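Long-range contacts in glycosyltransferase (duf1792) (Streptococcus sanguinis, PDB 5V4A), which probably transfers sugars as the GT-D glycosyltransferase domain of a larger protein, here binding UDP, and is probably linked to export of a serine-rich repeat cell wall protein: residues A[6-11]-A[72-77]; A[24-29]-A[64-69]; A[145-150]-A[168-173]. One frame throughout, in Å; residues are numbered along the deposited sequence.

Contact 1: A[6-11]-A[72-77]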
loop_
_atom_site.group_PDB
_atom_site.type_symbol
_atom_site.label_atom_id
_atom_site.label_comp_id
_atom_site.label_asym_id
_atom_site.label_seq_id
_atom_site.Cartn_x
_atom_site.Cartn_y
_atom_site.Cartn_z
ATOM N N ILE A 6 -13.359 -7.572 23.238
ATOM C CA ILE A 6 -12.051 -7.441 22.621
ATOM C C ILE A 6 -12.152 -6.583 21.369
ATOM O O ILE A 6 -13.043 -6.774 20.535
ATOM C CB ILE A 6 -11.512 -8.838 22.280
ATOM C CG1 ILE A 6 -11.766 -9.789 23.456
ATOM C CG2 ILE A 6 -10.048 -8.770 21.904
ATOM C CD1 ILE A 6 -11.496 -11.259 23.145
ATOM N N SER A 7 -11.226 -5.639 21.235
ATOM C CA SER A 7 -11.189 -4.691 20.131
ATOM C C SER A 7 -10.069 -5.095 19.186
ATOM O O SER A 7 -8.894 -5.062 19.567
ATOM C CB SER A 7 -10.979 -3.266 20.639
ATOM O OG SER A 7 -11.916 -2.953 21.650
ATOM N N VAL A 8 -10.425 -5.462 17.957
ATOM C CA VAL A 8 -9.453 -5.907 16.963
ATOM C C VAL A 8 -9.461 -4.921 15.800
ATOM O O VAL A 8 -10.530 -4.568 15.289
ATOM C CB VAL A 8 -9.760 -7.330 16.460
ATOM C CG1 VAL A 8 -8.655 -7.800 15.550
ATOM C CG2 VAL A 8 -9.989 -8.290 17.639
ATOM N N LEU A 9 -8.274 -4.474 15.390
ATOM C CA LEU A 9 -8.168 -3.600 14.226
ATOM C C LEU A 9 -8.514 -4.347 12.941
ATOM O O LEU A 9 -8.386 -5.564 12.849
ATOM C CB LEU A 9 -6.757 -3.043 14.091
ATOM C CG LEU A 9 -6.207 -2.169 15.208
ATOM C CD1 LEU A 9 -4.862 -1.633 14.771
ATOM C CD2 LEU A 9 -7.174 -1.054 15.469
ATOM N N SER A 10 -8.932 -3.587 11.932
ATOM C CA SER A 10 -9.063 -4.119 10.584
ATOM C C SER A 10 -7.683 -4.410 9.991
ATOM O O SER A 10 -6.646 -4.018 10.532
ATOM C CB SER A 10 -9.819 -3.135 9.693
ATOM O OG SER A 10 -9.096 -1.911 9.554
ATOM N N ILE A 11 -7.681 -5.101 8.845
ATOM C CA ILE A 11 -6.444 -5.277 8.083
ATOM C C ILE A 11 -5.854 -3.926 7.678
ATOM O O ILE A 11 -4.632 -3.725 7.713
ATOM C CB ILE A 11 -6.703 -6.161 6.852
ATOM C CG1 ILE A 11 -6.944 -7.612 7.283
ATOM C CG2 ILE A 11 -5.539 -6.061 5.891
ATOM C CD1 ILE A 11 -7.403 -8.494 6.153
ATOM N N ASP A 72 -10.101 -11.339 13.634
ATOM C CA ASP A 72 -11.112 -10.279 13.615
ATOM C C ASP A 72 -12.494 -10.910 13.411
ATOM O O ASP A 72 -13.139 -10.781 12.366
ATOM C CB ASP A 72 -10.755 -9.262 12.533
ATOM C CG ASP A 72 -11.635 -8.027 12.558
ATOM O OD1 ASP A 72 -12.572 -7.969 13.379
ATOM O OD2 ASP A 72 -11.383 -7.102 11.750
ATOM N N VAL A 73 -12.959 -11.607 14.454
ATOM C CA VAL A 73 -14.151 -12.448 14.341
ATOM C C VAL A 73 -15.172 -12.148 15.430
ATOM O O VAL A 73 -16.289 -12.674 15.410
ATOM C CB VAL A 73 -13.774 -13.943 14.372
ATOM C CG1 VAL A 73 -12.800 -14.268 13.254
ATOM C CG2 VAL A 73 -13.197 -14.322 15.724
ATOM N N PHE A 74 -14.816 -11.297 16.385
ATOM C CA PHE A 74 -15.745 -11.032 17.475
ATOM C C PHE A 74 -16.855 -10.071 17.077
ATOM O O PHE A 74 -17.737 -9.787 17.894
ATOM C CB PHE A 74 -14.972 -10.503 18.685
ATOM C CG PHE A 74 -13.828 -11.386 19.087
ATOM C CD1 PHE A 74 -14.049 -12.544 19.810
ATOM C CD2 PHE A 74 -12.535 -11.090 18.686
ATOM C CE1 PHE A 74 -12.992 -13.377 20.165
ATOM C CE2 PHE A 74 -11.475 -11.912 19.035
ATOM C CZ PHE A 74 -11.706 -13.060 19.775
ATOM N N THR A 75 -16.851 -9.596 15.834
ATOM C CA THR A 75 -17.900 -8.723 15.330
ATOM C C THR A 75 -17.915 -8.827 13.813
ATOM O O THR A 75 -16.968 -9.320 13.197
ATOM C CB THR A 75 -17.681 -7.273 15.766
ATOM O OG1 THR A 75 -18.862 -6.513 15.500
ATOM C CG2 THR A 75 -16.512 -6.659 15.000
ATOM N N GLY A 76 -19.003 -8.339 13.219
ATOM C CA GLY A 76 -19.126 -8.199 11.779
ATOM C C GLY A 76 -18.644 -9.360 10.932
ATOM O O GLY A 76 -17.859 -9.166 9.998
ATOM N N LEU A 77 -19.103 -10.577 11.244
ATOM C CA LEU A 77 -18.723 -11.747 10.461
ATOM C C LEU A 77 -19.268 -11.710 9.036
ATOM O O LEU A 77 -18.824 -12.507 8.202
ATOM C CB LEU A 77 -19.194 -13.024 11.158
ATOM C CG LEU A 77 -18.419 -13.580 12.355
ATOM C CD1 LEU A 77 -19.063 -14.865 12.837
ATOM C CD2 LEU A 77 -16.974 -13.848 11.975
#
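Ile6 and Val8 reach Phe74 from two directions, the first over its ring and the second at its rim. Ile6 CD1 lies 4.0 Å from the ring centroid of Phe74 and 20° off the ring normal, a CH-pi contact displaced toward the rim, where Phe74 CZ is 3.8 Å from Ile6 CD1. Val73 CG2, from the same segment as Phe74, sits over the opposite face, so the ring is held between two methyl groups. Val8 CG2 approaches the ring edge, near its plane, 3.9 Å from Phe74 CD2. The other branch, Val8 CG1, is anti to the backbone N (chi1 -174°) and is thereby directed to Asp72 CB, at 4.0 Å. One valine thus fills the angle between the phenyl rim and the root of the aspartate.

Beyond this apolar part the contact is loose. No hydrogen bond joins the segments, and only 249 Å² is buried. Asp72 OD2 passes 3.5 Å from Leu9 O, an approach of two acceptors; the carboxylate finds its main partner in Arg79, a salt bridge. Ser7 and Thr75 lie at the exposed margin and touch nothing across it.

Other parts of the fold complete the surroundings: Tyr100 of helix 82-103 meets Phe74 edge-to-face, and the backbone of Ser7 and Leu9 pairs with Tyr109. Where segment 6-11 ends, Ser10 OG accepts from Gln13 N. This is the side-chain N-cap of helix 11-21, preceded by an irregular N-terminal stretch packed on the loop after strand 66-70.

Contact 2: A[24-29]-A[64-69]. With UDP (uridine-5'-diphosphate), chain C.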
loop_
_atom_site.group_PDB
_atom_site.type_symbol
_atom_site.label_atom_id
_atom_site.label_comp_id
_atom_site.label_asym_id
_atom_site.label_seq_id
_atom_site.Cartn_x
_atom_site.Cartn_y
_atom_site.Cartn_z
ATOM N N SER A 24 7.296 -4.881 15.174
ATOM C CA SER A 24 7.184 -6.301 14.895
ATOM C C SER A 24 5.728 -6.731 15.057
ATOM O O SER A 24 4.917 -6.025 15.654
ATOM C CB SER A 24 8.079 -7.092 15.849
ATOM O OG SER A 24 9.444 -6.899 15.544
ATOM N N VAL A 25 5.394 -7.937 14.584
ATOM C CA VAL A 25 4.013 -8.392 14.711
ATOM C C VAL A 25 3.966 -9.880 15.013
ATOM O O VAL A 25 4.755 -10.657 14.468
ATOM C CB VAL A 25 3.190 -8.077 13.445
ATOM C CG1 VAL A 25 3.732 -8.833 12.246
ATOM C CG2 VAL A 25 1.740 -8.433 13.679
ATOM N N VAL A 26 3.028 -10.258 15.891
ATOM C CA VAL A 26 2.683 -11.646 16.188
ATOM C C VAL A 26 1.173 -11.787 16.080
ATOM O O VAL A 26 0.424 -10.949 16.596
ATOM C CB VAL A 26 3.154 -12.132 17.581
ATOM C CG1 VAL A 26 4.621 -12.394 17.575
ATOM C CG2 VAL A 26 2.732 -11.183 18.742
ATOM N N ARG A 27 0.727 -12.844 15.402
ATOM C CA ARG A 27 -0.686 -13.068 15.135
ATOM C C ARG A 27 -1.086 -14.395 15.753
ATOM O O ARG A 27 -0.351 -15.380 15.656
ATOM C CB ARG A 27 -0.980 -13.088 13.623
ATOM C CG ARG A 27 -0.153 -12.135 12.785
ATOM C CD ARG A 27 -0.258 -12.457 11.288
ATOM N NE ARG A 27 0.446 -13.714 11.076
ATOM C CZ ARG A 27 -0.150 -14.897 10.995
ATOM N NH1 ARG A 27 -1.482 -14.967 11.002
ATOM N NH2 ARG A 27 0.589 -15.999 10.884
ATOM N N PHE A 28 -2.253 -14.438 16.371
ATOM C CA PHE A 28 -2.762 -15.683 16.930
ATOM C C PHE A 28 -4.049 -16.035 16.220
ATOM O O PHE A 28 -4.943 -15.195 16.109
ATOM C CB PHE A 28 -2.988 -15.558 18.435
ATOM C CG PHE A 28 -1.725 -15.437 19.201
ATOM C CD1 PHE A 28 -1.187 -14.191 19.484
ATOM C CD2 PHE A 28 -1.047 -16.576 19.611
ATOM C CE1 PHE A 28 0.001 -14.083 20.188
ATOM C CE2 PHE A 28 0.133 -16.486 20.304
ATOM C CZ PHE A 28 0.664 -15.229 20.597
ATOM N N GLY A 29 -4.126 -17.265 15.711
ATOM C CA GLY A 29 -5.327 -17.736 15.058
ATOM C C GLY A 29 -5.926 -18.929 15.770
ATOM O O GLY A 29 -5.613 -19.198 16.934
ATOM N N GLU A 64 4.450 0.154 20.042
ATOM C CA GLU A 64 5.248 0.420 18.845
ATOM C C GLU A 64 6.383 -0.580 18.648
ATOM O O GLU A 64 6.950 -0.638 17.554
ATOM C CB GLU A 64 5.838 1.819 18.932
ATOM C CG GLU A 64 6.662 1.983 20.203
ATOM C CD GLU A 64 7.350 3.321 20.315
ATOM O OE1 GLU A 64 7.327 3.893 21.428
ATOM O OE2 GLU A 64 7.947 3.774 19.316
ATOM N N ARG A 65 6.727 -1.364 19.672
ATOM C CA ARG A 65 7.740 -2.406 19.528
ATOM C C ARG A 65 7.141 -3.693 18.969
ATOM O O ARG A 65 7.765 -4.363 18.136
ATOM C CB ARG A 65 8.399 -2.671 20.898
ATOM C CG ARG A 65 9.536 -3.713 20.930
ATOM C CD ARG A 65 10.011 -4.056 22.356
ATOM N NE ARG A 65 9.119 -4.992 23.041
ATOM C CZ ARG A 65 9.489 -5.816 24.016
ATOM N NH1 ARG A 65 10.755 -5.852 24.427
ATOM N NH2 ARG A 65 8.592 -6.630 24.563
ATOM N N LEU A 66 5.911 -4.019 19.360
ATOM C CA LEU A 66 5.332 -5.299 18.980
ATOM C C LEU A 66 3.817 -5.200 18.982
ATOM O O LEU A 66 3.229 -4.789 19.985
ATOM C CB LEU A 66 5.798 -6.399 19.946
ATOM C CG LEU A 66 5.118 -7.749 19.740
ATOM C CD1 LEU A 66 5.455 -8.203 18.347
ATOM C CD2 LEU A 66 5.649 -8.740 20.752
ATOM N N MET A 67 3.197 -5.584 17.865
ATOM C CA MET A 67 1.745 -5.652 17.745
ATOM C C MET A 67 1.304 -7.100 17.902
ATOM O O MET A 67 1.832 -7.983 17.227
ATOM C CB MET A 67 1.260 -5.116 16.393
ATOM C CG MET A 67 -0.261 -4.914 16.332
ATOM S SD MET A 67 -0.873 -4.175 14.788
ATOM C CE MET A 67 -0.219 -5.327 13.578
ATOM N N VAL A 68 0.338 -7.333 18.790
ATOM C CA VAL A 68 -0.219 -8.662 19.039
ATOM C C VAL A 68 -1.569 -8.739 18.338
ATOM O O VAL A 68 -2.401 -7.837 18.495
ATOM C CB VAL A 68 -0.363 -8.930 20.547
ATOM C CG1 VAL A 68 -1.041 -10.268 20.790
ATOM C CG2 VAL A 68 1.006 -8.819 21.247
ATOM N N CYS A 69 -1.797 -9.816 17.566
ATOM C CA CYS A 69 -2.977 -9.923 16.720
ATOM C C CYS A 69 -3.863 -11.094 17.117
ATOM O O CYS A 69 -3.382 -12.130 17.589
ATOM C CB CYS A 69 -2.587 -10.054 15.243
ATOM S SG CYS A 69 -1.624 -8.635 14.636
HETATM N N1 UDP C . 4.822 -24.292 9.430
HETATM C C2 UDP C . 6.104 -24.789 9.393
HETATM N N3 UDP C . 6.457 -25.568 10.463
HETATM C C4 UDP C . 5.668 -25.900 11.547
HETATM C C5 UDP C . 4.356 -25.338 11.521
HETATM C C6 UDP C . 3.983 -24.554 10.487
HETATM O O2 UDP C . 6.879 -24.559 8.477
HETATM O O4 UDP C . 6.135 -26.614 12.454
HETATM C "C1'" UDP C . 4.413 -23.378 8.330
HETATM C "C2'" UDP C . 3.442 -23.914 7.286
HETATM O "O2'" UDP C . 4.104 -24.761 6.348
HETATM C "C3'" UDP C . 2.938 -22.588 6.678
HETATM C "C4'" UDP C . 3.016 -21.597 7.857
HETATM O "O4'" UDP C . 3.743 -22.280 8.900
HETATM O "O3'" UDP C . 3.789 -22.094 5.650
HETATM C "C5'" UDP C . 1.691 -21.092 8.379
HETATM O "O5'" UDP C . 1.828 -20.308 9.585
HETATM P PA UDP C . 0.554 -19.806 10.376
HETATM O O1A UDP C . -0.204 -20.979 10.990
HETATM O O2A UDP C . 1.019 -18.739 11.297
HETATM O O3A UDP C . -0.417 -19.183 9.219
HETATM P PB UDP C . -1.701 -18.245 9.244
HETATM O O1B UDP C . -1.863 -17.926 10.736
HETATM O O2B UDP C . -2.829 -19.187 8.764
HETATM O O3B UDP C . -1.509 -17.021 8.401
HETATM O O HOH W 1 10.164 -4.529 17.060
#
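Arg27 begins beside Cys69 and ends on the diphosphate of UDP. Its CB packs 3.8 Å from Cys69 CB, its parallel-bridge partner, and its CG stays alongside the same carbon. The chain then bends at chi3 (-70°), which turns the guanidinium to the phosphates. Arg27 NH1 donates to UDP O1B at 3.0 Å. Arg27 NH2 also donates to UDP O1B, and gives a weaker, bent bond to UDP O2A at 2.8 Å, an oxygen near the guanidinium plane. Two phosphates are therefore gripped from one edge, while Asp220, in a salt bridge with NH2, and Thr112 O, accepting from NH1, probably fix the group's rotation.

The root of this arginine is set by a parallel ladder of five backbone hydrogen bonds. The two straightest are Met67 N to Ser24 O, 2.8 Å, and Val26 N to Met67 O, 2.9 Å, both 170° at the hydrogen. On the face of Arg27, Val25 CG2 lies 3.5 Å from Cys69 SG and also meets Met67 CE, against Leu18 of helix 11-21. On the other, Val26 CG2 and Val68 CG2 run side by side at 3.9 Å, and Val208 of helix 201-213 covers Val26. Helices on both faces of parallel strands, with phosphate bound past a strand's C-terminal end, are consistent with the Rossmann-like alpha/beta layering of this GT-D glycosyltransferase domain.

Contact 3: A[145-150]-A[168-173]. With UDP (uridine-5'-diphosphate), chain C.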
loop_
_atom_site.group_PDB
_atom_site.type_symbol
_atom_site.label_atom_id
_atom_site.label_comp_id
_atom_site.label_asym_id
_atom_site.label_seq_id
_atom_site.Cartn_x
_atom_site.Cartn_y
_atom_site.Cartn_z
ATOM N N ILE A 145 14.289 -14.884 5.738
ATOM C CA ILE A 145 13.036 -15.612 5.744
ATOM C C ILE A 145 13.230 -16.895 6.542
ATOM O O ILE A 145 14.110 -17.701 6.223
ATOM C CB ILE A 145 12.585 -15.892 4.304
ATOM C CG1 ILE A 145 12.084 -14.608 3.647
ATOM C CG2 ILE A 145 11.600 -16.996 4.250
ATOM C CD1 ILE A 145 11.613 -14.799 2.216
ATOM N N VAL A 146 12.413 -17.082 7.573
ATOM C CA VAL A 146 12.478 -18.251 8.454
ATOM C C VAL A 146 11.186 -19.039 8.282
ATOM O O VAL A 146 10.119 -18.597 8.731
ATOM C CB VAL A 146 12.694 -17.834 9.915
ATOM C CG1 VAL A 146 12.998 -19.061 10.767
ATOM C CG2 VAL A 146 13.846 -16.820 10.004
ATOM N N GLU A 147 11.271 -20.198 7.624
ATOM C CA GLU A 147 10.084 -20.928 7.195
ATOM C C GLU A 147 10.372 -22.424 7.193
ATOM O O GLU A 147 11.517 -22.863 7.327
ATOM C CB GLU A 147 9.651 -20.504 5.792
ATOM C CG GLU A 147 10.593 -20.997 4.702
ATOM C CD GLU A 147 10.224 -20.467 3.306
ATOM O OE1 GLU A 147 11.040 -20.630 2.375
ATOM O OE2 GLU A 147 9.126 -19.886 3.149
ATOM N N GLY A 148 9.303 -23.211 7.019
ATOM C CA GLY A 148 9.435 -24.654 6.934
ATOM C C GLY A 148 9.811 -25.163 5.545
ATOM O O GLY A 148 9.795 -24.444 4.541
ATOM N N LEU A 149 10.138 -26.457 5.511
ATOM C CA LEU A 149 10.648 -27.088 4.297
ATOM C C LEU A 149 9.664 -26.962 3.135
ATOM O O LEU A 149 10.079 -26.746 1.991
ATOM C CB LEU A 149 10.971 -28.560 4.572
ATOM C CG LEU A 149 11.575 -29.338 3.406
ATOM C CD1 LEU A 149 12.860 -28.666 2.916
ATOM C CD2 LEU A 149 11.810 -30.801 3.769
ATOM N N THR A 150 8.366 -27.102 3.404
ATOM C CA THR A 150 7.349 -27.086 2.351
ATOM C C THR A 150 6.754 -25.711 2.107
ATOM O O THR A 150 6.003 -25.543 1.140
ATOM C CB THR A 150 6.220 -28.077 2.681
ATOM O OG1 THR A 150 5.548 -27.669 3.883
ATOM C CG2 THR A 150 6.753 -29.501 2.815
ATOM N N ARG A 168 17.457 -17.466 3.525
ATOM C CA ARG A 168 16.451 -18.294 4.170
ATOM C C ARG A 168 17.084 -19.294 5.126
ATOM O O ARG A 168 18.113 -19.912 4.828
ATOM C CB ARG A 168 15.546 -19.080 3.153
ATOM C CG ARG A 168 15.089 -18.295 1.927
ATOM C CD ARG A 168 14.210 -19.119 0.956
ATOM N NE ARG A 168 13.573 -18.284 -0.067
ATOM C CZ ARG A 168 12.260 -18.091 -0.226
ATOM N NH1 ARG A 168 11.374 -18.665 0.574
ATOM N NH2 ARG A 168 11.823 -17.288 -1.199
ATOM N N ILE A 169 16.438 -19.429 6.281
ATOM C CA ILE A 169 16.704 -20.461 7.268
ATOM C C ILE A 169 15.550 -21.439 7.154
ATOM O O ILE A 169 14.403 -21.063 7.422
ATOM C CB ILE A 169 16.763 -19.878 8.690
ATOM C CG1 ILE A 169 17.825 -18.780 8.830
ATOM C CG2 ILE A 169 16.948 -20.980 9.728
ATOM C CD1 ILE A 169 19.229 -19.235 8.721
ATOM N N ILE A 170 15.837 -22.677 6.744
ATOM C CA ILE A 170 14.812 -23.693 6.496
ATOM C C ILE A 170 14.661 -24.579 7.732
ATOM O O ILE A 170 15.650 -25.126 8.238
ATOM C CB ILE A 170 15.165 -24.554 5.271
ATOM C CG1 ILE A 170 15.281 -23.715 3.990
ATOM C CG2 ILE A 170 14.123 -25.643 5.097
ATOM C CD1 ILE A 170 14.163 -22.700 3.755
ATOM N N CYS A 171 13.416 -24.743 8.197
ATOM C CA CYS A 171 13.071 -25.380 9.466
ATOM C C CYS A 171 12.214 -26.611 9.219
ATOM O O CYS A 171 11.829 -26.847 8.066
ATOM C CB CYS A 171 12.326 -24.373 10.337
ATOM S SG CYS A 171 13.272 -22.872 10.599
ATOM N N PRO A 172 11.893 -27.422 10.240
ATOM C CA PRO A 172 10.909 -28.493 10.027
ATOM C C PRO A 172 9.568 -27.928 9.584
ATOM O O PRO A 172 9.095 -26.912 10.103
ATOM C CB PRO A 172 10.807 -29.169 11.403
ATOM C CG PRO A 172 12.113 -28.909 12.047
ATOM C CD PRO A 172 12.519 -27.527 11.578
ATOM N N SER A 173 8.953 -28.613 8.616
ATOM C CA SER A 173 7.635 -28.230 8.114
ATOM C C SER A 173 6.532 -28.449 9.139
ATOM O O SER A 173 5.449 -27.861 9.011
ATOM C CB SER A 173 7.319 -29.008 6.835
ATOM O OG SER A 173 7.307 -30.398 7.089
HETATM N N1 UDP C . 4.822 -24.292 9.430
HETATM C C2 UDP C . 6.104 -24.789 9.393
HETATM N N3 UDP C . 6.457 -25.568 10.463
HETATM C C4 UDP C . 5.668 -25.900 11.547
HETATM C C5 UDP C . 4.356 -25.338 11.521
HETATM C C6 UDP C . 3.983 -24.554 10.487
HETATM O O2 UDP C . 6.879 -24.559 8.477
HETATM O O4 UDP C . 6.135 -26.614 12.454
HETATM C "C1'" UDP C . 4.413 -23.378 8.330
HETATM C "C2'" UDP C . 3.442 -23.914 7.286
HETATM O "O2'" UDP C . 4.104 -24.761 6.348
HETATM C "C3'" UDP C . 2.938 -22.588 6.678
HETATM C "C4'" UDP C . 3.016 -21.597 7.857
HETATM O "O4'" UDP C . 3.743 -22.280 8.900
HETATM O "O3'" UDP C . 3.789 -22.094 5.650
HETATM C "C5'" UDP C . 1.691 -21.092 8.379
HETATM O "O5'" UDP C . 1.828 -20.308 9.585
HETATM P PA UDP C . 0.554 -19.806 10.376
HETATM O O1A UDP C . -0.204 -20.979 10.990
HETATM O O2A UDP C . 1.019 -18.739 11.297
HETATM O O3A UDP C . -0.417 -19.183 9.219
HETATM P PB UDP C . -1.701 -18.245 9.244
HETATM O O1B UDP C . -1.863 -17.926 10.736
HETATM O O2B UDP C . -2.829 -19.187 8.764
HETATM O O3B UDP C . -1.509 -17.021 8.401
#
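Strands 145-148 and 168-171 run parallel, their axes 4.6 Å apart at closest approach and inclined by 22°, with Ile169 N, Glu147 N and Cys171 N donating in turn to Ile145 O, Ile169 O and Glu147 O. The bond of Glu147 N to Ile169 O is the longest of the three, at 3.3 Å.

A buried salt bridge lies over one face of this ladder. Glu147 CG stands between the backbone N and the carbonyl carbon (chi1 71°), and the extended chain beyond it carries OE1 to 2.7 Å from Arg168 NH1. The donor comes from the syn side but well out of the carboxylate plane, while OE1 lies close to the guanidinium plane. Ile145 CD1 covers one guanidinium face, 4.1 Å from Arg168 CZ. Ser153 helps fix both groups, its N donating to Glu147 OE2 and its O accepting from Arg168 NH2. On the opposite face of the sheet, Val146 CG1 touches Cys171 SG at 3.8 Å.

Past the strand ends the two segments line part of the uracil site. Pro172 O accepts from UDP N3 at 3.0 Å, nearly straight at 167°, and Gly148 CA comes within 3.0 Å of UDP O2, so the uracil packs directly against the backbone. Alongside, Thr150 OG1 packs 3.7 Å from Ser173 CB and is itself hydrogen-bonded to Asp252.

Both strands lie inside the five-stranded sheet: 195-199 flanks 142-148, 267-270 flanks 165-171, and helix 180-190 lies over Val146, Ile169 and Cys171, with Ile183 touching the first and last of them.

Overall arrangement
From the N terminus, segment 6-11 leads into helix 11-21 and strand 24-27, which pairs with strand 66-70 before the chain returns at 72-77. Contact 2 is therefore nested inside the loop closed by contact 1, their centres 15 Å apart. Contact 3 follows in series and closes a short loop of 17 residues without helix, on the opposite side of the chain's centre from contact 1. Contact 2 belongs to the three-stranded parallel sheet and contact 3 to the five-stranded one. Their centres are 20 Å apart and their atoms do not touch, yet UDP spans them, its diphosphate at contact 2 and its uracil at contact 3.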